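Local coordinates for putative flagella-related protein H (Methanocaldococcus jannaschii DSM 2661, PDB 4WIA) that probably binds and hydrolyses ATP as an accessory component of the archaellum, the archaeal flagellum, at residues V58-T63 / L68-Q73; V95-L98 / K103-D106; K110-M113 / F118-K121. All coordinates share one frame; numbering follows the deposited sequence.

Contact 1: V58-T63 / L68-Q73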
loop_
_atom_site.group_PDB
_atom_site.type_symbol
_atom_site.label_atom_id
_atom_site.label_comp_id
_atom_site.label_asym_id
_atom_site.label_seq_id
_atom_site.Cartn_x
_atom_site.Cartn_y
_atom_site.Cartn_z
ATOM N N VAL A 58 0.799 15.184 -2.391
ATOM C CA VAL A 58 0.180 16.223 -1.646
ATOM C C VAL A 58 1.066 17.478 -1.657
ATOM O O VAL A 58 2.283 17.379 -1.494
ATOM C CB VAL A 58 -0.031 15.771 -0.191
ATOM C CG1 VAL A 58 -0.610 16.897 0.637
ATOM C CG2 VAL A 58 -0.966 14.580 -0.133
ATOM N N THR A 59 0.436 18.641 -1.784
ATOM C CA THR A 59 1.031 19.886 -1.438
ATOM C C THR A 59 0.407 20.390 -0.150
ATOM O O THR A 59 -0.834 20.461 -0.037
ATOM C CB THR A 59 0.775 20.953 -2.517
ATOM O OG1 THR A 59 1.472 20.578 -3.702
ATOM C CG2 THR A 59 1.302 22.355 -2.079
ATOM N N TYR A 60 1.246 20.776 0.812
ATOM C CA TYR A 60 0.737 21.311 2.061
ATOM C C TYR A 60 1.287 22.716 2.251
ATOM O O TYR A 60 2.475 22.865 2.449
ATOM C CB TYR A 60 1.128 20.376 3.207
ATOM C CG TYR A 60 0.364 20.573 4.517
ATOM C CD1 TYR A 60 0.402 21.763 5.195
ATOM C CD2 TYR A 60 -0.372 19.544 5.069
ATOM C CE1 TYR A 60 -0.282 21.971 6.368
ATOM C CE2 TYR A 60 -1.055 19.716 6.271
ATOM C CZ TYR A 60 -1.014 20.905 6.920
ATOM O OH TYR A 60 -1.678 21.132 8.117
ATOM N N VAL A 61 0.410 23.725 2.246
ATOM C CA VAL A 61 0.785 25.091 2.416
ATOM C C VAL A 61 0.353 25.489 3.821
ATOM O O VAL A 61 -0.830 25.497 4.111
ATOM C CB VAL A 61 0.069 25.996 1.397
ATOM C CG1 VAL A 61 0.488 27.477 1.545
ATOM C CG2 VAL A 61 0.318 25.523 -0.017
ATOM N N SER A 62 1.319 25.847 4.659
ATOM C CA SER A 62 1.092 26.201 6.041
ATOM C C SER A 62 1.455 27.693 6.306
ATOM O O SER A 62 2.559 28.104 6.045
ATOM C CB SER A 62 1.997 25.355 6.950
ATOM O OG SER A 62 1.874 25.745 8.307
ATOM N N THR A 63 0.546 28.423 6.931
ATOM C CA THR A 63 0.827 29.723 7.475
ATOM C C THR A 63 1.372 29.685 8.882
ATOM O O THR A 63 1.485 30.722 9.503
ATOM C CB THR A 63 -0.472 30.547 7.516
ATOM O OG1 THR A 63 -1.504 29.831 8.212
ATOM C CG2 THR A 63 -0.949 30.796 6.109
ATOM N N LEU A 68 10.798 22.344 9.508
ATOM C CA LEU A 68 11.335 21.651 10.656
ATOM C C LEU A 68 10.206 21.340 11.666
ATOM O O LEU A 68 10.007 20.183 12.041
ATOM C CB LEU A 68 12.406 22.528 11.269
ATOM C CG LEU A 68 13.331 22.162 12.394
ATOM C CD1 LEU A 68 12.825 22.604 13.757
ATOM C CD2 LEU A 68 13.556 20.676 12.319
ATOM N N GLU A 69 9.436 22.372 12.031
ATOM C CA GLU A 69 8.323 22.230 12.948
ATOM C C GLU A 69 7.298 21.243 12.404
ATOM O O GLU A 69 6.769 20.445 13.140
ATOM C CB GLU A 69 7.669 23.584 13.244
ATOM C CG GLU A 69 8.573 24.642 13.864
ATOM C CD GLU A 69 7.926 26.056 13.896
ATOM O OE1 GLU A 69 7.916 26.634 14.998
ATOM O OE2 GLU A 69 7.422 26.621 12.856
ATOM N N PHE A 70 7.052 21.272 11.114
ATOM C CA PHE A 70 6.127 20.340 10.482
ATOM C C PHE A 70 6.629 18.874 10.602
ATOM O O PHE A 70 5.864 17.955 10.954
ATOM C CB PHE A 70 5.904 20.716 9.027
ATOM C CG PHE A 70 4.914 19.871 8.331
ATOM C CD1 PHE A 70 3.556 20.036 8.584
ATOM C CD2 PHE A 70 5.295 18.902 7.415
ATOM C CE1 PHE A 70 2.596 19.239 7.932
ATOM C CE2 PHE A 70 4.342 18.111 6.804
ATOM C CZ PHE A 70 3.007 18.258 7.067
ATOM N N ILE A 71 7.894 18.656 10.304
ATOM C CA ILE A 71 8.415 17.322 10.437
ATOM C C ILE A 71 8.261 16.814 11.888
ATOM O O ILE A 71 7.859 15.665 12.101
ATOM C CB ILE A 71 9.861 17.264 9.989
ATOM C CG1 ILE A 71 9.926 17.408 8.473
ATOM C CG2 ILE A 71 10.533 15.958 10.421
ATOM C CD1 ILE A 71 11.282 17.887 8.020
ATOM N N LYS A 72 8.559 17.666 12.871
ATOM C CA LYS A 72 8.403 17.269 14.241
ATOM C C LYS A 72 6.944 16.984 14.561
ATOM O O LYS A 72 6.666 16.035 15.280
ATOM C CB LYS A 72 8.897 18.319 15.237
ATOM C CG LYS A 72 10.265 18.826 14.909
ATOM C CD LYS A 72 11.015 19.216 16.130
ATOM C CE LYS A 72 11.002 20.677 16.479
ATOM N NZ LYS A 72 12.250 20.955 17.244
ATOM N N GLN A 73 6.049 17.856 14.103
ATOM C CA GLN A 73 4.649 17.721 14.406
ATOM C C GLN A 73 4.096 16.422 13.786
ATOM O O GLN A 73 3.448 15.638 14.475
ATOM C CB GLN A 73 3.873 18.899 13.876
ATOM C CG GLN A 73 2.406 18.606 13.669
ATOM C CD GLN A 73 1.634 18.522 14.958
ATOM O OE1 GLN A 73 2.202 18.664 16.026
ATOM N NE2 GLN A 73 0.326 18.316 14.875
#
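The phenol oxygen of Y60, whose ring meets F70 across this contact, is hydrogen-bonded to OD2 of D127 at the end of strand 123-127. That bond ties the far end of the tyrosine to a neighbouring strand, and one ring face meets F70 of the helix. F70 brings an edge to it. Its CE1 stands 3.9 Å above the plane of the Y60 ring, over the centre, in an edge-to-face pair with centroids 5.0 Å apart. The planes meet at 51°, so the pair is tilted rather than a perpendicular T. The closest carbons are CE2 of Y60 and CE1 of F70, at 4.0 Å, while CZ of F70 lies 4.1 Å from CD2 of Y60. With CG of F70 anti to the backbone N (chi1 -176°), the phenylalanine extends from helix 67-76 toward strand 58-62, and it also stacks with Y92.

Strand 58-62, helix 67-76 and the parallel strand 90-94 belong to a beta-alpha-beta crossover of the KaiC-type P-loop ATPase domain. At the end of the strand, S62 OG is hydrogen-bonded to the backbone amides of both Q64 and L65, which probably helps to hold the turn that leads into the helix. The Y60 side chain lies about 5 Å from that of S41, predicted by similarity to bind magnesium and ATP, and it touches C44 and Q45 of helix 40-53. Helix and strand are thus joined through buried aromatic carbon, while the single hydroxyl of the pair is spent on D127, consistent with a tyrosine whose rotation is fixed beside the predicted nucleotide site.

Contact 2: V95-L98 / K103-D106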
loop_
_atom_site.group_PDB
_atom_site.type_symbol
_atom_site.label_atom_id
_atom_site.label_comp_id
_atom_site.label_asym_id
_atom_site.label_seq_id
_atom_site.Cartn_x
_atom_site.Cartn_y
_atom_site.Cartn_z
ATOM N N VAL A 95 4.617 29.476 4.562
ATOM C CA VAL A 95 4.433 30.887 4.268
ATOM C C VAL A 95 5.185 31.762 5.302
ATOM O O VAL A 95 4.596 32.247 6.289
ATOM C CB VAL A 95 2.941 31.219 4.233
ATOM C CG1 VAL A 95 2.740 32.680 3.797
ATOM C CG2 VAL A 95 2.229 30.273 3.270
ATOM N N TYR A 96 6.484 31.938 5.092
ATOM C CA TYR A 96 7.374 32.582 6.117
ATOM C C TYR A 96 6.895 33.903 6.673
ATOM O O TYR A 96 7.004 34.147 7.874
ATOM C CB TYR A 96 8.798 32.762 5.584
ATOM C CG TYR A 96 9.431 31.444 5.208
ATOM C CD1 TYR A 96 9.746 30.510 6.196
ATOM C CD2 TYR A 96 9.654 31.094 3.856
ATOM C CE1 TYR A 96 10.286 29.272 5.873
ATOM C CE2 TYR A 96 10.200 29.859 3.520
ATOM C CZ TYR A 96 10.510 28.952 4.538
ATOM O OH TYR A 96 11.067 27.736 4.235
ATOM N N PRO A 97 6.379 34.776 5.804
ATOM C CA PRO A 97 6.009 36.079 6.356
ATOM C C PRO A 97 4.861 36.007 7.379
ATOM O O PRO A 97 4.781 36.876 8.281
ATOM C CB PRO A 97 5.601 36.903 5.116
ATOM C CG PRO A 97 6.131 36.171 3.924
ATOM C CD PRO A 97 6.323 34.741 4.320
ATOM N N LEU A 98 3.966 35.027 7.233
ATOM C CA LEU A 98 2.905 34.876 8.216
ATOM C C LEU A 98 3.392 34.116 9.427
ATOM O O LEU A 98 2.893 34.365 10.513
ATOM C CB LEU A 98 1.651 34.218 7.645
ATOM C CG LEU A 98 0.876 35.200 6.755
ATOM C CD1 LEU A 98 -0.300 34.526 6.073
ATOM C CD2 LEU A 98 0.351 36.417 7.515
ATOM N N LYS A 103 0.558 39.027 11.434
ATOM C CA LYS A 103 -0.193 40.073 10.726
ATOM C C LYS A 103 0.516 40.822 9.572
ATOM O O LYS A 103 0.029 41.858 9.105
ATOM C CB LYS A 103 -0.814 41.051 11.775
ATOM C CG LYS A 103 -2.278 40.707 12.046
ATOM C CD LYS A 103 -2.751 40.921 13.476
ATOM C CE LYS A 103 -4.233 40.599 13.545
ATOM N NZ LYS A 103 -5.055 41.813 13.316
ATOM N N LYS A 104 1.616 40.254 9.077
ATOM C CA LYS A 104 2.309 40.769 7.890
ATOM C C LYS A 104 1.371 40.701 6.687
ATOM O O LYS A 104 0.659 39.731 6.536
ATOM C CB LYS A 104 3.583 39.957 7.634
ATOM C CG LYS A 104 4.662 40.721 6.832
ATOM C CD LYS A 104 4.528 40.505 5.330
ATOM C CE LYS A 104 5.866 40.686 4.614
ATOM N NZ LYS A 104 5.828 40.153 3.222
ATOM N N LYS A 105 1.348 41.756 5.871
ATOM C CA LYS A 105 0.396 41.915 4.742
ATOM C C LYS A 105 1.055 41.906 3.351
ATOM O O LYS A 105 2.147 42.412 3.182
ATOM C CB LYS A 105 -0.472 43.162 5.010
ATOM C CG LYS A 105 -1.418 42.771 6.154
ATOM C CD LYS A 105 -2.738 43.489 6.479
ATOM C CE LYS A 105 -3.098 43.273 7.953
ATOM N NZ LYS A 105 -4.569 43.288 8.109
ATOM N N ASP A 106 0.405 41.286 2.371
ATOM C CA ASP A 106 1.072 40.953 1.108
ATOM C C ASP A 106 0.094 40.315 0.093
ATOM O O ASP A 106 -1.055 40.009 0.434
ATOM C CB ASP A 106 2.206 39.989 1.431
ATOM C CG ASP A 106 3.125 39.745 0.278
ATOM O OD1 ASP A 106 2.698 39.139 -0.730
ATOM O OD2 ASP A 106 4.290 40.143 0.375
#
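K104 is the residue of 103-106 that meets both P97 and L98, and the chain enters it from K103, whose side chain sets out away from helix 96-100 while its amide makes a weak hydrogen bond to OD1 of D101. At K104 the chain draws alongside the helix. K104 CB lies 3.4 Å from the carbonyl oxygen of P97, and a bend at chi2 (-91°) then carries the aliphatic part across the proline ring, with CD 3.8 Å from P97 CB. The ammonium end stays close to the same ring, NZ being 4.1 Å from P97 CG. On the backbone side, the K104 carbonyl oxygen is approached by a methyl group, CD2 of L98, at 3.5 Å.

The contact follows strand 90-94, outermost in the sheet of this chain, in the KaiC-type P-loop domain: V95 takes the N-cap position of helix 96-100, and the chain doubles back beside that helix before starting helix 108-114. L98 is the buried residue here, its side chain also packing on T63 and F108.

K105 sets out away from the helix, and its side chain touches N135. D106 turns back, and its OD2 forms a 3.2 Å salt bridge with NZ of K104, its hydrogen bond weak, which probably helps to hold the lysine beside P97; the D106 backbone is hydrogen-bonded to N135 and A137.

Contact 3: K110-M113 / F118-K121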
loop_
_atom_site.group_PDB
_atom_site.type_symbol
_atom_site.label_atom_id
_atom_site.label_comp_id
_atom_site.label_asym_id
_atom_site.label_seq_id
_atom_site.Cartn_x
_atom_site.Cartn_y
_atom_site.Cartn_z
ATOM N N LYS A 110 -2.626 36.162 -4.814
ATOM C CA LYS A 110 -1.999 36.114 -6.126
ATOM C C LYS A 110 -0.961 34.987 -6.192
ATOM O O LYS A 110 -0.979 34.203 -7.125
ATOM C CB LYS A 110 -1.372 37.469 -6.400
ATOM C CG LYS A 110 -0.603 37.542 -7.709
ATOM C CD LYS A 110 0.000 38.911 -7.917
ATOM C CE LYS A 110 1.008 38.861 -9.044
ATOM N NZ LYS A 110 1.373 40.219 -9.498
ATOM N N LYS A 111 -0.095 34.889 -5.178
ATOM C CA LYS A 111 0.879 33.772 -5.072
ATOM C C LYS A 111 0.214 32.392 -5.072
ATOM O O LYS A 111 0.643 31.456 -5.753
ATOM C CB LYS A 111 1.713 33.898 -3.790
ATOM C CG LYS A 111 2.847 34.911 -3.858
ATOM C CD LYS A 111 4.248 34.258 -3.911
ATOM C CE LYS A 111 5.410 35.211 -3.650
ATOM N NZ LYS A 111 5.995 35.921 -4.830
ATOM N N VAL A 112 -0.832 32.276 -4.276
ATOM C CA VAL A 112 -1.608 31.059 -4.225
ATOM C C VAL A 112 -2.143 30.663 -5.603
ATOM O O VAL A 112 -2.131 29.487 -5.963
ATOM C CB VAL A 112 -2.795 31.226 -3.229
ATOM C CG1 VAL A 112 -3.894 30.188 -3.470
ATOM C CG2 VAL A 112 -2.270 31.167 -1.812
HETATM N N MSE A 113 -2.655 31.641 -6.352
HETATM C CA MSE A 113 -3.314 31.321 -7.621
HETATM C C MSE A 113 -2.307 31.054 -8.711
HETATM O O MSE A 113 -2.613 30.374 -9.681
HETATM C CB MSE A 113 -4.334 32.357 -8.030
HETATM C CG MSE A 113 -5.361 32.551 -6.927
HETATM SE SE MSE A 113 -6.715 33.921 -7.324
HETATM C CE MSE A 113 -6.845 33.539 -9.266
ATOM N N PHE A 118 2.330 24.001 -6.933
ATOM C CA PHE A 118 1.412 23.519 -5.969
ATOM C C PHE A 118 0.470 22.526 -6.621
ATOM O O PHE A 118 0.135 21.495 -5.996
ATOM C CB PHE A 118 0.543 24.630 -5.334
ATOM C CG PHE A 118 1.287 25.683 -4.573
ATOM C CD1 PHE A 118 2.628 25.560 -4.259
ATOM C CD2 PHE A 118 0.601 26.810 -4.149
ATOM C CE1 PHE A 118 3.276 26.558 -3.552
ATOM C CE2 PHE A 118 1.247 27.827 -3.478
ATOM C CZ PHE A 118 2.595 27.694 -3.177
ATOM N N TYR A 119 0.036 22.835 -7.838
ATOM C CA TYR A 119 -1.112 22.166 -8.478
ATOM C C TYR A 119 -0.695 20.997 -9.347
ATOM O O TYR A 119 -1.538 20.267 -9.873
ATOM C CB TYR A 119 -1.993 23.176 -9.252
ATOM C CG TYR A 119 -2.378 24.286 -8.355
ATOM C CD1 TYR A 119 -3.306 24.075 -7.338
ATOM C CD2 TYR A 119 -1.716 25.526 -8.409
ATOM C CE1 TYR A 119 -3.605 25.071 -6.412
ATOM C CE2 TYR A 119 -2.015 26.520 -7.502
ATOM C CZ TYR A 119 -2.946 26.258 -6.481
ATOM O OH TYR A 119 -3.260 27.227 -5.555
ATOM N N GLU A 120 0.585 20.688 -9.367
ATOM C CA GLU A 120 0.992 19.419 -9.978
ATOM C C GLU A 120 0.636 18.234 -9.075
ATOM O O GLU A 120 0.601 17.134 -9.537
ATOM C CB GLU A 120 2.497 19.387 -10.248
ATOM C CG GLU A 120 3.062 20.584 -11.022
ATOM C CD GLU A 120 4.585 20.489 -11.105
ATOM O OE1 GLU A 120 5.118 20.484 -12.218
ATOM O OE2 GLU A 120 5.238 20.365 -10.048
ATOM N N LYS A 121 0.328 18.443 -7.806
ATOM C CA LYS A 121 0.014 17.314 -6.925
ATOM C C LYS A 121 -1.453 17.000 -6.933
ATOM O O LYS A 121 -2.240 17.788 -7.484
ATOM C CB LYS A 121 0.461 17.604 -5.487
ATOM C CG LYS A 121 1.894 18.050 -5.340
ATOM C CD LYS A 121 2.835 17.136 -6.082
ATOM C CE LYS A 121 4.253 17.364 -5.606
ATOM N NZ LYS A 121 5.210 16.672 -6.511
#
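The Y119 ring has CB of F118 over one face, 3.8 Å above the plane, and the carbonyl oxygen of V112 at its edge, in the ring plane; F148 of helix 142-153 makes an edge-to-face pair with it. The two segments belong to consecutive short helices, 108-114 and 116-119, which lead into strand 123-127 of the P-loop ATPase fold. The F118 ring lies obliquely beside the end of the first helix, its CD2 4.2 Å from the V112 carbonyl oxygen.

Because CG of Y119 is anti to its carbonyl carbon (chi1 -53°), the phenol reaches back to the preceding helix, where OH donates a short 2.6 Å hydrogen bond to V112 O. A phenylalanine in place of Y119 would probably keep the packing on F148 but leave V112 O without this donor, removing a polar link between the two helices. V112 also packs on L145 and F126, which places the bond in a buried setting. The hydroxyl approaches with a C=O...O angle of 143°, 35° out of the carbonyl plane, and V112 CG1 lies 3.7 Å from the same OH.

In the fold
Contacts 1 and 3 are buried, whereas contact 2 is partly exposed and lies farthest from the centre of the chain. Contact 1 joins a strand to a helix by aromatic rings near the predicted nucleotide site; contact 3, away from the annotated sites, relies on one phenol-to-carbonyl bond; contact 2 combines aliphatic packing with a salt bridge whose hydrogen bond is weak. Strand 58-62 connects with both others: S62 O with V95 N of contact 2, 2.9 Å apart and probably hydrogen-bonded, and T59 OG1 with F118 O of contact 3, at 2.8 Å. Contacts 2 and 3 adjoin in sequence but do not otherwise touch, their centres about 17 Å apart.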